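Local coordinates for pumilio homolog 23 (Arabidopsis thaliana, PDB 5WZK), which binds RNA sequence-specifically through its pumilio repeats, recognising 18S rRNA, and probably regulates translation and mRNA stability, at residues 339-344 / 405-410; 175-180 / 215-220. One frame throughout, in Å; residues are numbered along the deposited sequence.

Contact 1: 339-344 / 405-410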
loop_
_atom_site.group_PDB
_atom_site.type_symbol
_atom_site.label_atom_id
_atom_site.label_comp_id
_atom_site.label_asym_id
_atom_site.label_seq_id
_atom_site.Cartn_x
_atom_site.Cartn_y
_atom_site.Cartn_z
ATOM N N SER A 339 -23.676 -7.732 -5.324
ATOM C CA SER A 339 -24.414 -7.390 -6.529
ATOM C C SER A 339 -23.590 -7.786 -7.744
ATOM O O SER A 339 -22.373 -7.574 -7.768
ATOM C CB SER A 339 -24.726 -5.896 -6.574
ATOM O OG SER A 339 -25.296 -5.530 -7.817
ATOM N N HIS A 340 -24.262 -8.351 -8.751
ATOM C CA HIS A 340 -23.659 -8.696 -10.041
ATOM C C HIS A 340 -22.579 -9.758 -9.913
ATOM O O HIS A 340 -21.700 -9.857 -10.786
ATOM C CB HIS A 340 -23.065 -7.474 -10.751
ATOM C CG HIS A 340 -24.067 -6.425 -11.108
ATOM N ND1 HIS A 340 -24.792 -5.733 -10.162
ATOM C CD2 HIS A 340 -24.454 -5.938 -12.310
ATOM C CE1 HIS A 340 -25.585 -4.867 -10.765
ATOM N NE2 HIS A 340 -25.399 -4.970 -12.069
ATOM N N GLU A 341 -22.624 -10.548 -8.835
ATOM C CA GLU A 341 -21.643 -11.610 -8.647
ATOM C C GLU A 341 -21.600 -12.515 -9.869
ATOM O O GLU A 341 -20.559 -12.672 -10.515
ATOM C CB GLU A 341 -21.965 -12.412 -7.387
ATOM C CG GLU A 341 -21.947 -11.610 -6.090
ATOM C CD GLU A 341 -23.343 -11.296 -5.583
ATOM O OE1 GLU A 341 -24.213 -10.948 -6.427
ATOM O OE2 GLU A 341 -23.570 -11.426 -4.349
ATOM N N ASN A 342 -22.746 -13.082 -10.231
ATOM C CA ASN A 342 -22.767 -13.992 -11.364
ATOM C C ASN A 342 -22.395 -13.278 -12.653
ATOM O O ASN A 342 -21.581 -13.777 -13.445
ATOM C CB ASN A 342 -24.136 -14.638 -11.480
ATOM C CG ASN A 342 -24.032 -16.105 -11.592
ATOM O OD1 ASN A 342 -24.001 -16.804 -10.584
ATOM N ND2 ASN A 342 -23.905 -16.596 -12.818
ATOM N N LYS A 343 -22.985 -12.108 -12.891
ATOM C CA LYS A 343 -22.618 -11.381 -14.098
ATOM C C LYS A 343 -21.108 -11.164 -14.157
ATOM O O LYS A 343 -20.488 -11.355 -15.211
ATOM C CB LYS A 343 -23.398 -10.066 -14.170
ATOM C CG LYS A 343 -24.802 -10.212 -14.757
ATOM C CD LYS A 343 -25.757 -9.140 -14.243
ATOM C CE LYS A 343 -27.163 -9.284 -14.834
ATOM N NZ LYS A 343 -27.174 -8.982 -16.301
ATOM N N CYS A 344 -20.492 -10.851 -13.012
ATOM C CA CYS A 344 -19.055 -10.594 -12.960
ATOM C C CYS A 344 -18.257 -11.826 -13.342
ATOM O O CYS A 344 -17.410 -11.784 -14.244
ATOM C CB CYS A 344 -18.651 -10.136 -11.564
ATOM S SG CYS A 344 -18.562 -8.385 -11.449
ATOM N N SER A 405 -19.711 -21.039 -4.159
ATOM C CA SER A 405 -19.561 -22.033 -5.220
ATOM C C SER A 405 -20.618 -21.915 -6.314
ATOM O O SER A 405 -20.358 -22.357 -7.438
ATOM C CB SER A 405 -19.582 -23.442 -4.623
ATOM O OG SER A 405 -20.609 -23.582 -3.660
ATOM N N ASP A 406 -21.780 -21.310 -6.022
ATOM C CA ASP A 406 -22.830 -21.125 -7.031
ATOM C C ASP A 406 -22.326 -20.370 -8.253
ATOM O O ASP A 406 -22.756 -20.647 -9.377
ATOM C CB ASP A 406 -24.009 -20.346 -6.448
ATOM C CG ASP A 406 -24.569 -20.979 -5.226
ATOM O OD1 ASP A 406 -25.024 -22.137 -5.323
ATOM O OD2 ASP A 406 -24.545 -20.320 -4.164
ATOM N N HIS A 407 -21.456 -19.380 -8.047
ATOM C CA HIS A 407 -21.082 -18.440 -9.094
ATOM C C HIS A 407 -19.827 -18.840 -9.853
ATOM O O HIS A 407 -19.525 -18.223 -10.877
ATOM C CB HIS A 407 -20.860 -17.034 -8.500
ATOM C CG HIS A 407 -22.004 -16.525 -7.669
ATOM N ND1 HIS A 407 -23.274 -16.339 -8.174
ATOM C CD2 HIS A 407 -22.061 -16.144 -6.369
ATOM C CE1 HIS A 407 -24.065 -15.884 -7.219
ATOM N NE2 HIS A 407 -23.352 -15.748 -6.115
ATOM N N ILE A 408 -19.073 -19.828 -9.384
ATOM C CA ILE A 408 -17.722 -20.008 -9.908
ATOM C C ILE A 408 -17.458 -21.449 -10.328
ATOM O O ILE A 408 -16.318 -21.930 -10.253
ATOM C CB ILE A 408 -16.672 -19.552 -8.879
ATOM C CG1 ILE A 408 -16.858 -20.320 -7.566
ATOM C CG2 ILE A 408 -16.757 -18.050 -8.676
ATOM C CD1 ILE A 408 -15.717 -20.141 -6.603
ATOM N N GLN A 409 -18.501 -22.138 -10.787
ATOM C CA GLN A 409 -18.334 -23.536 -11.163
ATOM C C GLN A 409 -17.323 -23.734 -12.291
ATOM O O GLN A 409 -16.498 -24.662 -12.192
ATOM C CB GLN A 409 -19.708 -24.122 -11.494
ATOM C CG GLN A 409 -20.555 -24.350 -10.244
ATOM C CD GLN A 409 -20.030 -25.510 -9.413
ATOM O OE1 GLN A 409 -19.764 -26.612 -9.934
ATOM N NE2 GLN A 409 -19.865 -25.275 -8.120
ATOM N N PRO A 410 -17.291 -22.914 -13.341
ATOM C CA PRO A 410 -16.189 -23.041 -14.297
ATOM C C PRO A 410 -14.825 -22.881 -13.657
ATOM O O PRO A 410 -13.869 -23.536 -14.079
ATOM C CB PRO A 410 -16.486 -21.925 -15.309
ATOM C CG PRO A 410 -17.936 -21.786 -15.254
ATOM C CD PRO A 410 -18.298 -21.952 -13.819
#

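Contact 2: 175-180 / 215-220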
loop_
_atom_site.group_PDB
_atom_site.type_symbol
_atom_site.label_atom_id
_atom_site.label_comp_id
_atom_site.label_asym_id
_atom_site.label_seq_id
_atom_site.Cartn_x
_atom_site.Cartn_y
_atom_site.Cartn_z
ATOM N N GLY A 175 -3.483 27.211 5.434
ATOM C CA GLY A 175 -2.497 27.996 4.722
ATOM C C GLY A 175 -2.122 27.387 3.391
ATOM O O GLY A 175 -1.992 28.097 2.388
ATOM N N LEU A 176 -1.962 26.056 3.353
ATOM C CA LEU A 176 -1.542 25.422 2.109
ATOM C C LEU A 176 -2.622 25.497 1.033
ATOM O O LEU A 176 -2.295 25.508 -0.160
ATOM C CB LEU A 176 -1.144 23.971 2.349
ATOM C CG LEU A 176 -0.138 23.629 3.452
ATOM C CD1 LEU A 176 0.212 22.174 3.337
ATOM C CD2 LEU A 176 1.117 24.469 3.379
ATOM N N LEU A 177 -3.899 25.575 1.416
ATOM C CA LEU A 177 -4.985 25.558 0.440
ATOM C C LEU A 177 -5.552 26.931 0.121
ATOM O O LEU A 177 -6.483 27.025 -0.682
ATOM C CB LEU A 177 -6.126 24.664 0.918
ATOM C CG LEU A 177 -5.723 23.229 1.232
ATOM C CD1 LEU A 177 -6.900 22.482 1.785
ATOM C CD2 LEU A 177 -5.171 22.550 0.002
ATOM N N SER A 178 -5.032 27.993 0.722
ATOM C CA SER A 178 -5.637 29.318 0.575
ATOM C C SER A 178 -4.960 30.116 -0.522
ATOM O O SER A 178 -4.520 31.248 -0.306
ATOM C CB SER A 178 -5.566 30.063 1.888
ATOM O OG SER A 178 -4.215 30.259 2.223
ATOM N N CYS A 179 -4.818 29.529 -1.691
ATOM C CA CYS A 179 -4.310 30.252 -2.836
ATOM C C CYS A 179 -5.451 30.441 -3.819
ATOM O O CYS A 179 -6.551 29.930 -3.613
ATOM C CB CYS A 179 -3.140 29.497 -3.453
ATOM S SG CYS A 179 -3.570 27.809 -3.790
ATOM N N SER A 180 -5.183 31.170 -4.903
ATOM C CA SER A 180 -6.184 31.318 -5.951
ATOM C C SER A 180 -6.548 29.959 -6.542
ATOM O O SER A 180 -5.785 28.994 -6.475
ATOM C CB SER A 180 -5.679 32.239 -7.056
ATOM O OG SER A 180 -4.672 31.642 -7.854
ATOM N N ILE A 215 -11.549 19.099 0.320
ATOM C CA ILE A 215 -11.663 18.485 -1.002
ATOM C C ILE A 215 -12.241 19.451 -2.038
ATOM O O ILE A 215 -11.718 19.502 -3.151
ATOM C CB ILE A 215 -12.456 17.161 -0.911
ATOM C CG1 ILE A 215 -11.726 16.140 -0.042
ATOM C CG2 ILE A 215 -12.726 16.612 -2.306
ATOM C CD1 ILE A 215 -12.487 14.814 0.095
ATOM N N PRO A 216 -13.295 20.224 -1.742
ATOM C CA PRO A 216 -13.742 21.206 -2.755
ATOM C C PRO A 216 -12.701 22.282 -3.052
ATOM O O PRO A 216 -12.553 22.693 -4.217
ATOM C CB PRO A 216 -15.036 21.785 -2.145
ATOM C CG PRO A 216 -15.051 21.337 -0.712
ATOM C CD PRO A 216 -14.285 20.068 -0.655
ATOM N N LEU A 217 -11.960 22.742 -2.037
ATOM C CA LEU A 217 -10.829 23.627 -2.309
ATOM C C LEU A 217 -9.828 22.994 -3.279
ATOM O O LEU A 217 -9.335 23.664 -4.198
ATOM C CB LEU A 217 -10.131 24.001 -1.004
ATOM C CG LEU A 217 -10.791 25.118 -0.201
ATOM C CD1 LEU A 217 -10.142 25.205 1.150
ATOM C CD2 LEU A 217 -10.663 26.422 -0.926
ATOM N N ILE A 218 -9.493 21.713 -3.080
ATOM C CA ILE A 218 -8.494 21.086 -3.939
ATOM C C ILE A 218 -9.043 20.899 -5.338
ATOM O O ILE A 218 -8.297 21.011 -6.320
ATOM C CB ILE A 218 -8.020 19.752 -3.340
ATOM C CG1 ILE A 218 -7.255 19.996 -2.036
ATOM C CG2 ILE A 218 -7.176 18.946 -4.356
ATOM C CD1 ILE A 218 -6.949 18.710 -1.287
ATOM N N LEU A 219 -10.349 20.626 -5.461
ATOM C CA LEU A 219 -10.986 20.401 -6.754
ATOM C C LEU A 219 -11.489 21.680 -7.404
ATOM O O LEU A 219 -11.887 21.639 -8.574
ATOM C CB LEU A 219 -12.149 19.410 -6.616
ATOM C CG LEU A 219 -11.763 17.959 -6.278
ATOM C CD1 LEU A 219 -12.980 17.112 -5.940
ATOM C CD2 LEU A 219 -10.950 17.315 -7.401
ATOM N N ARG A 220 -11.472 22.802 -6.684
ATOM C CA ARG A 220 -11.853 24.113 -7.216
ATOM C C ARG A 220 -13.340 24.194 -7.547
ATOM O O ARG A 220 -13.713 24.796 -8.552
ATOM C CB ARG A 220 -11.034 24.508 -8.453
ATOM C CG ARG A 220 -9.542 24.509 -8.262
ATOM C CD ARG A 220 -8.817 24.354 -9.582
ATOM N NE ARG A 220 -8.928 25.535 -10.433
ATOM C CZ ARG A 220 -9.561 25.590 -11.614
ATOM N NH1 ARG A 220 -9.582 26.727 -12.306
ATOM N NH2 ARG A 220 -10.165 24.528 -12.119
#

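Contact 1: 339-344 / 405-410
On the surface of the helical pumilio superhelix, His407, in the turn that leads into helix 409-416, meets Glu341 and Asn342 in the first turn of helix 341-352. The nearest CA atoms, Asn342 CA and His407 CA, are 5.3 Å apart, and His407 buries more surface here than any other residue. With chi1 at -53°, His407 CG stands beside its own backbone N, and the imidazole reaches helix 341-352. There its ND1 donates a hydrogen bond of 2.6 Å to Asn342 OD1. The bond is almost perfectly straight and runs in the ring plane, so the amide oxygen sits at the imidazole edge; at OD1 the donor arrives at a C=O...N angle of 133°, tilted modestly from the carbonyl plane. The amide and ring planes themselves stand 73° apart. While Asn342 fixes the edge, Glu341 covers a face: its CB lies 3.9 Å from the centroid of the His407 ring, nearly on the ring normal, as a CH-pi contact. The His407 side chain also touches Cys345, further along helix 341-352, and the Glu341 side chain touches Phe403. An alanine in place of His407 would probably leave Asn342 OD1 without this donor and Glu341 CB without the ring it rests on, opening a gap between the two helix starts. The Glu341 chain bends at chi2, and its carboxylate stops short of a salt bridge, with OE2 4.7 Å from His407 NE2.

Contact 2: 175-180 / 215-220
Leu177 packs against Leu217 and Ile218 where two helices run out, and contributes the largest share of the buried surface. Leu177 CA is 6.7 Å from Leu217 CA, and no hydrogen bond crosses: the contact is wholly apolar. Leu177 uses two parts of its side chain. Its CB, near the backbone, receives the CD1 methyl of Leu217 at 4.1 Å, while its CD2 methyl rests 3.9 Å from CG1 of Ile218. The chain of Leu217 is stretched (chi2 170°), which carries CD1 outward to Leu177. Ile218 meets its partner by the methylene CG1 rather than by its branch methyl CG2, and the two side chains lie at a slant to each other. Met184 and Leu197 also pack on Leu177, and Leu253 of helix 248-260 on Ile218, so the leucine sits in the layered hydrophobic interior of a helical-repeat solenoid. The pumilio repeat 4 runs from residue 175 to 216, so the contact joins the chain near the start of the repeat to residues just past its end. Next to Leu177, an inverse gamma turn is centred on Ser178, whose OG donates to Gly175 O at 3.1 Å, approaching from above the carbonyl plane. Beyond it, Ser180 OG caps the N of Asp183 as helix 181-187 begins. In the other segment Arg220, with positive phi (68°), closes helix 208-219 as the C-prime residue of a Schellman motif, in which its N bonds weakly to Leu217 O at 3.4 Å. The Arg220 side chain donates from NE to Arg181 O and forms a salt bridge from NH2 to Glu240, while Gln188 NE2 bonds to Ile218 O.

Overall arrangement
From the N terminus, contact 2 comes first: the chain leaves 175-180, passes through helices 181-187 and 191-203, and returns at 215-220, closing a loop of 34 residues, mostly helical. Contact 1 follows much later, joining 339-344 to 405-410 across 60 intervening residues, about half of them helical. The loops are in series; they neither nest nor cross. Contact 2 ties the C-terminal ends of helices 166-177 and 208-219, whereas contact 1 ties the start of helix 341-352 to the approach to helix 409-416. Their centres lie about 44 Å apart in a straight line, and their nearest atoms about 25 Å.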